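Local coordinates for sorting nexin GRD19 (Saccharomyces cerevisiae, PDB 1OCS), which binds phosphatidylinositol 3-phosphate and takes part in retrieving late Golgi membrane proteins at the prevacuolar compartment, at residues Pro32-Glu37 / Thr66-Phe71; Ile38-Pro43 / Thr58-Ile63. One frame throughout, in Å; residues are numbered along the deposited sequence.

Interaction 1 of 2, residues Pro32-Glu37 / Thr66-Phe71; sequences PENFLE and TNLPSF
Asn67 and Thr66 hold Phe35 where the first hairpin of the PX domain opens at the end of its paired strands. Leu36 faces Thr66 as an antiparallel non-hydrogen-bonded pair, the last before Asn67 takes over with its side chain. The Asn67 amide grips the backbone of Glu33 and Phe35, one bond to each. Asn67 ND2 donates to Glu33 O at 3.1 Å, from above the carbonyl plane. Asn67 OD1 accepts from Phe35 N at 2.9 Å. Asn67 CG sits between its own backbone N and carbonyl carbon (chi1 69°), which turns the amide in against the CD2-CE2 side of the Phe35 ring. The ring and amide planes are inclined by 39°, and Phe35 CD2 lies 3.4 Å from Asn67 CG. The Asn67 backbone N lies over one ring face, toward the rim. With an alanine here, Glu33 O and Phe35 N would probably lose these partners, and residues 33-35 would be freer to move. On the far side of the backbone, Leu36 CD1 meets Leu68 CD1 at 3.7 Å and reaches Phe71 CZ at 3.8 Å; both leucines also touch Gln145 of helix 142-147. Phe71 packs on helix 149-156. Leu68 to Phe71 form a type I turn. Thr66 starts an ST turn, its OG1 accepting from Leu68 N. The same OG1 donates to Phe35 O at 2.7 Å, in the carbonyl plane.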
loop_
_atom_site.group_PDB
_atom_site.type_symbol
_atom_site.label_atom_id
_atom_site.label_comp_id
_atom_site.label_asym_id
_atom_site.label_seq_id
_atom_site.Cartn_x
_atom_site.Cartn_y
_atom_site.Cartn_z
ATOM N N PRO A 32 20.403 12.782 9.965
ATOM C CA PRO A 32 20.314 12.593 11.416
ATOM C C PRO A 32 18.953 12.224 11.986
ATOM O O PRO A 32 18.868 11.753 13.116
ATOM C CB PRO A 32 20.830 13.919 11.965
ATOM C CG PRO A 32 20.351 14.892 10.961
ATOM C CD PRO A 32 20.660 14.199 9.645
ATOM N N GLU A 33 17.893 12.434 11.216
ATOM C CA GLU A 33 16.548 12.109 11.685
ATOM C C GLU A 33 15.867 11.086 10.785
ATOM O O GLU A 33 16.128 11.032 9.584
ATOM C CB GLU A 33 15.691 13.376 11.742
ATOM C CG GLU A 33 16.061 14.339 12.872
ATOM C CD GLU A 33 15.356 15.677 12.742
ATOM O OE1 GLU A 33 14.710 16.115 13.717
ATOM O OE2 GLU A 33 15.455 16.291 11.660
ATOM N N ASN A 34 15.000 10.271 11.378
ATOM C CA ASN A 34 14.255 9.267 10.629
ATOM C C ASN A 34 13.314 9.977 9.668
ATOM O O ASN A 34 12.870 11.099 9.931
ATOM C CB ASN A 34 13.412 8.403 11.570
ATOM C CG ASN A 34 14.241 7.420 12.371
ATOM O OD1 ASN A 34 13.802 6.937 13.412
ATOM N ND2 ASN A 34 15.432 7.105 11.882
ATOM N N PHE A 35 13.015 9.322 8.555
ATOM C CA PHE A 35 12.096 9.879 7.578
ATOM C C PHE A 35 11.555 8.750 6.721
ATOM O O PHE A 35 12.192 7.704 6.571
ATOM C CB PHE A 35 12.797 10.915 6.682
ATOM C CG PHE A 35 13.656 10.309 5.596
ATOM C CD1 PHE A 35 13.101 9.941 4.372
ATOM C CD2 PHE A 35 15.015 10.089 5.806
ATOM C CE1 PHE A 35 13.893 9.360 3.369
ATOM C CE2 PHE A 35 15.811 9.512 4.815
ATOM C CZ PHE A 35 15.249 9.146 3.595
ATOM N N LEU A 36 10.366 8.967 6.182
ATOM C CA LEU A 36 9.741 8.012 5.286
ATOM C C LEU A 36 8.874 8.813 4.334
ATOM O O LEU A 36 7.993 9.567 4.757
ATOM C CB LEU A 36 8.891 6.980 6.043
ATOM C CG LEU A 36 8.287 5.900 5.122
ATOM C CD1 LEU A 36 8.127 4.576 5.872
ATOM C CD2 LEU A 36 6.944 6.386 4.574
ATOM N N GLU A 37 9.157 8.671 3.047
ATOM C CA GLU A 37 8.403 9.343 2.003
ATOM C C GLU A 37 7.684 8.224 1.265
ATOM O O GLU A 37 8.267 7.172 1.009
ATOM C CB GLU A 37 9.351 10.053 1.029
ATOM C CG GLU A 37 10.295 11.048 1.685
ATOM C CD GLU A 37 11.521 11.326 0.837
ATOM O OE1 GLU A 37 12.415 12.055 1.309
ATOM O OE2 GLU A 37 11.591 10.812 -0.302
ATOM N N THR A 66 13.239 5.768 2.519
ATOM C CA THR A 66 13.294 5.849 3.967
ATOM C C THR A 66 14.669 5.482 4.501
ATOM O O THR A 66 15.493 4.922 3.774
ATOM C CB THR A 66 12.243 4.893 4.595
ATOM O OG1 THR A 66 12.183 5.094 6.010
ATOM C CG2 THR A 66 12.620 3.437 4.325
ATOM N N ASN A 67 14.914 5.824 5.764
ATOM C CA ASN A 67 16.162 5.468 6.430
ATOM C C ASN A 67 15.813 4.800 7.769
ATOM O O ASN A 67 16.673 4.637 8.636
ATOM C CB ASN A 67 17.042 6.707 6.656
ATOM C CG ASN A 67 16.468 7.652 7.690
ATOM O OD1 ASN A 67 15.294 7.560 8.054
ATOM N ND2 ASN A 67 17.297 8.583 8.162
ATOM N N LEU A 68 14.543 4.416 7.932
ATOM C CA LEU A 68 14.082 3.752 9.159
ATOM C C LEU A 68 14.813 2.425 9.372
ATOM O O LEU A 68 14.957 1.626 8.444
ATOM C CB LEU A 68 12.571 3.506 9.102
ATOM C CG LEU A 68 11.676 4.741 9.260
ATOM C CD1 LEU A 68 10.230 4.395 8.904
ATOM C CD2 LEU A 68 11.772 5.251 10.694
ATOM N N PRO A 69 15.282 2.170 10.604
ATOM C CA PRO A 69 16.001 0.929 10.905
ATOM C C PRO A 69 15.235 -0.370 10.662
ATOM O O PRO A 69 15.846 -1.430 10.539
ATOM C CB PRO A 69 16.404 1.108 12.371
ATOM C CG PRO A 69 15.329 1.984 12.916
ATOM C CD PRO A 69 15.149 3.002 11.811
ATOM N N SER A 70 13.907 -0.301 10.590
ATOM C CA SER A 70 13.120 -1.512 10.357
ATOM C C SER A 70 13.132 -1.921 8.888
ATOM O O SER A 70 12.781 -3.052 8.553
ATOM C CB SER A 70 11.670 -1.321 10.825
ATOM O OG SER A 70 11.070 -0.211 10.186
ATOM N N PHE A 71 13.530 -1.000 8.012
ATOM C CA PHE A 71 13.581 -1.289 6.583
ATOM C C PHE A 71 14.963 -1.800 6.184
ATOM O O PHE A 71 15.941 -1.561 6.888
ATOM C CB PHE A 71 13.208 -0.046 5.771
ATOM C CG PHE A 71 11.741 0.289 5.823
ATOM C CD1 PHE A 71 11.169 0.797 6.985
ATOM C CD2 PHE A 71 10.926 0.076 4.714
ATOM C CE1 PHE A 71 9.807 1.090 7.042
ATOM C CE2 PHE A 71 9.564 0.367 4.762
ATOM C CZ PHE A 71 9.003 0.875 5.927
#

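Interaction 2 of 2, residues Ile38-Pro43 / Thr58-Ile63; sequences IEVHNP and TDYEII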
loop_
_atom_site.group_PDB
_atom_site.type_symbol
_atom_site.label_atom_id
_atom_site.label_comp_id
_atom_site.label_asym_id
_atom_site.label_seq_id
_atom_site.Cartn_x
_atom_site.Cartn_y
_atom_site.Cartn_z
ATOM N N ILE A 38 6.420 8.429 0.932
ATOM C CA ILE A 38 5.709 7.395 0.205
ATOM C C ILE A 38 4.586 7.978 -0.620
ATOM O O ILE A 38 3.935 8.955 -0.228
ATOM C CB ILE A 38 5.150 6.308 1.152
ATOM C CG1 ILE A 38 4.694 5.099 0.331
ATOM C CG2 ILE A 38 3.999 6.866 1.982
ATOM C CD1 ILE A 38 4.582 3.815 1.148
ATOM N N GLU A 39 4.377 7.373 -1.780
ATOM C CA GLU A 39 3.339 7.811 -2.686
ATOM C C GLU A 39 2.790 6.625 -3.467
ATOM O O GLU A 39 3.514 5.676 -3.772
ATOM C CB GLU A 39 3.905 8.855 -3.655
ATOM C CG GLU A 39 2.924 9.316 -4.723
ATOM C CD GLU A 39 3.502 10.393 -5.631
ATOM O OE1 GLU A 39 2.789 10.833 -6.563
ATOM O OE2 GLU A 39 4.666 10.799 -5.408
ATOM N N VAL A 40 1.497 6.679 -3.759
ATOM C CA VAL A 40 0.834 5.648 -4.543
ATOM C C VAL A 40 0.408 6.381 -5.805
ATOM O O VAL A 40 -0.292 7.387 -5.735
ATOM C CB VAL A 40 -0.409 5.088 -3.819
ATOM C CG1 VAL A 40 -1.084 4.019 -4.686
ATOM C CG2 VAL A 40 0.001 4.496 -2.473
ATOM N N HIS A 41 0.850 5.896 -6.955
ATOM C CA HIS A 41 0.521 6.546 -8.212
ATOM C C HIS A 41 0.729 5.571 -9.366
ATOM O O HIS A 41 0.787 4.359 -9.164
ATOM C CB HIS A 41 1.429 7.768 -8.393
ATOM C CG HIS A 41 2.846 7.416 -8.719
ATOM N ND1 HIS A 41 3.556 6.468 -8.014
ATOM C CD2 HIS A 41 3.672 7.852 -9.699
ATOM C CE1 HIS A 41 4.756 6.330 -8.548
ATOM N NE2 HIS A 41 4.852 7.159 -9.572
ATOM N N ASN A 42 0.832 6.106 -10.577
ATOM C CA ASN A 42 1.063 5.286 -11.764
ATOM C C ASN A 42 0.118 4.084 -11.881
ATOM O O ASN A 42 0.562 2.945 -12.039
ATOM C CB ASN A 42 2.512 4.792 -11.764
ATOM C CG ASN A 42 2.919 4.156 -13.082
ATOM O OD1 ASN A 42 3.838 3.335 -13.126
ATOM N ND2 ASN A 42 2.254 4.545 -14.166
ATOM N N PRO A 43 -1.199 4.317 -11.801
ATOM C CA PRO A 43 -2.115 3.181 -11.919
ATOM C C PRO A 43 -2.040 2.602 -13.329
ATOM O O PRO A 43 -1.851 3.341 -14.300
ATOM C CB PRO A 43 -3.475 3.804 -11.615
ATOM C CG PRO A 43 -3.317 5.207 -12.131
ATOM C CD PRO A 43 -1.941 5.579 -11.631
ATOM N N THR A 58 -6.067 -4.094 -12.591
ATOM C CA THR A 58 -5.271 -2.888 -12.440
ATOM C C THR A 58 -4.513 -2.896 -11.124
ATOM O O THR A 58 -4.979 -3.432 -10.112
ATOM C CB THR A 58 -6.120 -1.579 -12.557
ATOM O OG1 THR A 58 -6.110 -0.877 -11.315
ATOM C CG2 THR A 58 -7.540 -1.875 -12.967
ATOM N N ASP A 59 -3.301 -2.360 -11.154
ATOM C CA ASP A 59 -2.519 -2.278 -9.937
ATOM C C ASP A 59 -1.906 -0.893 -9.865
ATOM O O ASP A 59 -1.957 -0.130 -10.837
ATOM C CB ASP A 59 -1.465 -3.394 -9.862
ATOM C CG ASP A 59 -0.490 -3.378 -11.021
ATOM O OD1 ASP A 59 0.328 -4.319 -11.080
ATOM O OD2 ASP A 59 -0.531 -2.448 -11.858
ATOM N N TYR A 60 -1.358 -0.560 -8.706
ATOM C CA TYR A 60 -0.788 0.754 -8.477
ATOM C C TYR A 60 0.645 0.649 -8.002
ATOM O O TYR A 60 1.015 -0.303 -7.318
ATOM C CB TYR A 60 -1.617 1.489 -7.420
ATOM C CG TYR A 60 -3.102 1.474 -7.711
ATOM C CD1 TYR A 60 -3.850 0.304 -7.565
ATOM C CD2 TYR A 60 -3.746 2.614 -8.189
ATOM C CE1 TYR A 60 -5.202 0.265 -7.895
ATOM C CE2 TYR A 60 -5.100 2.587 -8.520
ATOM C CZ TYR A 60 -5.819 1.410 -8.375
ATOM O OH TYR A 60 -7.143 1.371 -8.737
ATOM N N GLU A 61 1.450 1.635 -8.365
ATOM C CA GLU A 61 2.836 1.638 -7.943
ATOM C C GLU A 61 3.001 2.372 -6.616
ATOM O O GLU A 61 2.418 3.435 -6.394
ATOM C CB GLU A 61 3.723 2.308 -8.998
ATOM C CG GLU A 61 5.177 2.432 -8.572
ATOM C CD GLU A 61 6.032 3.126 -9.615
ATOM O OE1 GLU A 61 6.163 2.585 -10.727
ATOM O OE2 GLU A 61 6.569 4.211 -9.321
ATOM N N ILE A 62 3.777 1.772 -5.723
ATOM C CA ILE A 62 4.073 2.393 -4.448
ATOM C C ILE A 62 5.567 2.701 -4.499
ATOM O O ILE A 62 6.383 1.815 -4.753
ATOM C CB ILE A 62 3.815 1.454 -3.251
ATOM C CG1 ILE A 62 2.338 1.043 -3.199
ATOM C CG2 ILE A 62 4.190 2.170 -1.950
ATOM C CD1 ILE A 62 1.997 0.156 -2.013
ATOM N N ILE A 63 5.921 3.964 -4.308
ATOM C CA ILE A 63 7.323 4.349 -4.300
ATOM C C ILE A 63 7.596 4.895 -2.908
ATOM O O ILE A 63 6.879 5.772 -2.419
ATOM C CB ILE A 63 7.645 5.410 -5.384
ATOM C CG1 ILE A 63 9.105 5.851 -5.243
ATOM C CG2 ILE A 63 6.685 6.581 -5.290
ATOM C CD1 ILE A 63 9.511 6.972 -6.184
#
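Segments 38-43 and 58-63, parts of neighbouring strands, run antiparallel, their axes 4.7 Å apart at closest approach and their directions 141° apart. Glu39 and Ile63 form one hydrogen-bonded pair, His41 and Glu61 the next, each with two backbone bonds. Glu61 N donates to His41 O at 2.9 Å. Val40 and Ile62 form the non-hydrogen-bonded pair between them. On the face of Val40 and Ile62 the contacts are apolar. Ile38 CD1 comes to 3.5 Å from Ile62 CG2, the two side chains crossing at a slant. This follows from Ile38 CG1 lying anti to its backbone N (chi1 -167°), which sends the long branch across. Val40 CG1 meets Tyr60 CB at 3.8 Å, and Pro43 CB meets Tyr60 CD2 at 3.6 Å. On the other face His41 and Glu61 lie side by side and point the same way, ring and carboxylate nearly perpendicular. Ile63 CG2 lies 3.8 Å from His41 CE1. Asn42 has a left-handed backbone and lays its CB over the centre of the His41 ring. It is an extra residue between His41, paired with Glu61, and Pro43, which faces Tyr60: a beta bulge in strand 36-46. Asp59 is bound by Arg79 and His46. Tyr60 packs on Arg127 and Asp59 lies near Arg81, two residues that bind phosphatidylinositol 3-phosphate, so this bulged hairpin of the PX fold runs beside the lipid site.

How the interactions relate
The two contacts follow one another along the same hairpin, their centres about 20 Å apart. Along the chain the order is 32-37, 38-43, 58-63, 66-71, so interaction 2 is nested inside the loop closed by interaction 1. Strand 36-46 serves both, and strand 57-66 is its neighbour in the three-stranded antiparallel sheet. Interaction 2 forms the body of this hairpin, covered by helix 121-139 and next to the lipid-binding arginines. Interaction 1 lies at the open end, away from those sites, and touches helix 142-147. Helix 149-156 touches both interactions. The hairpin thus runs from the lipid site to its open end.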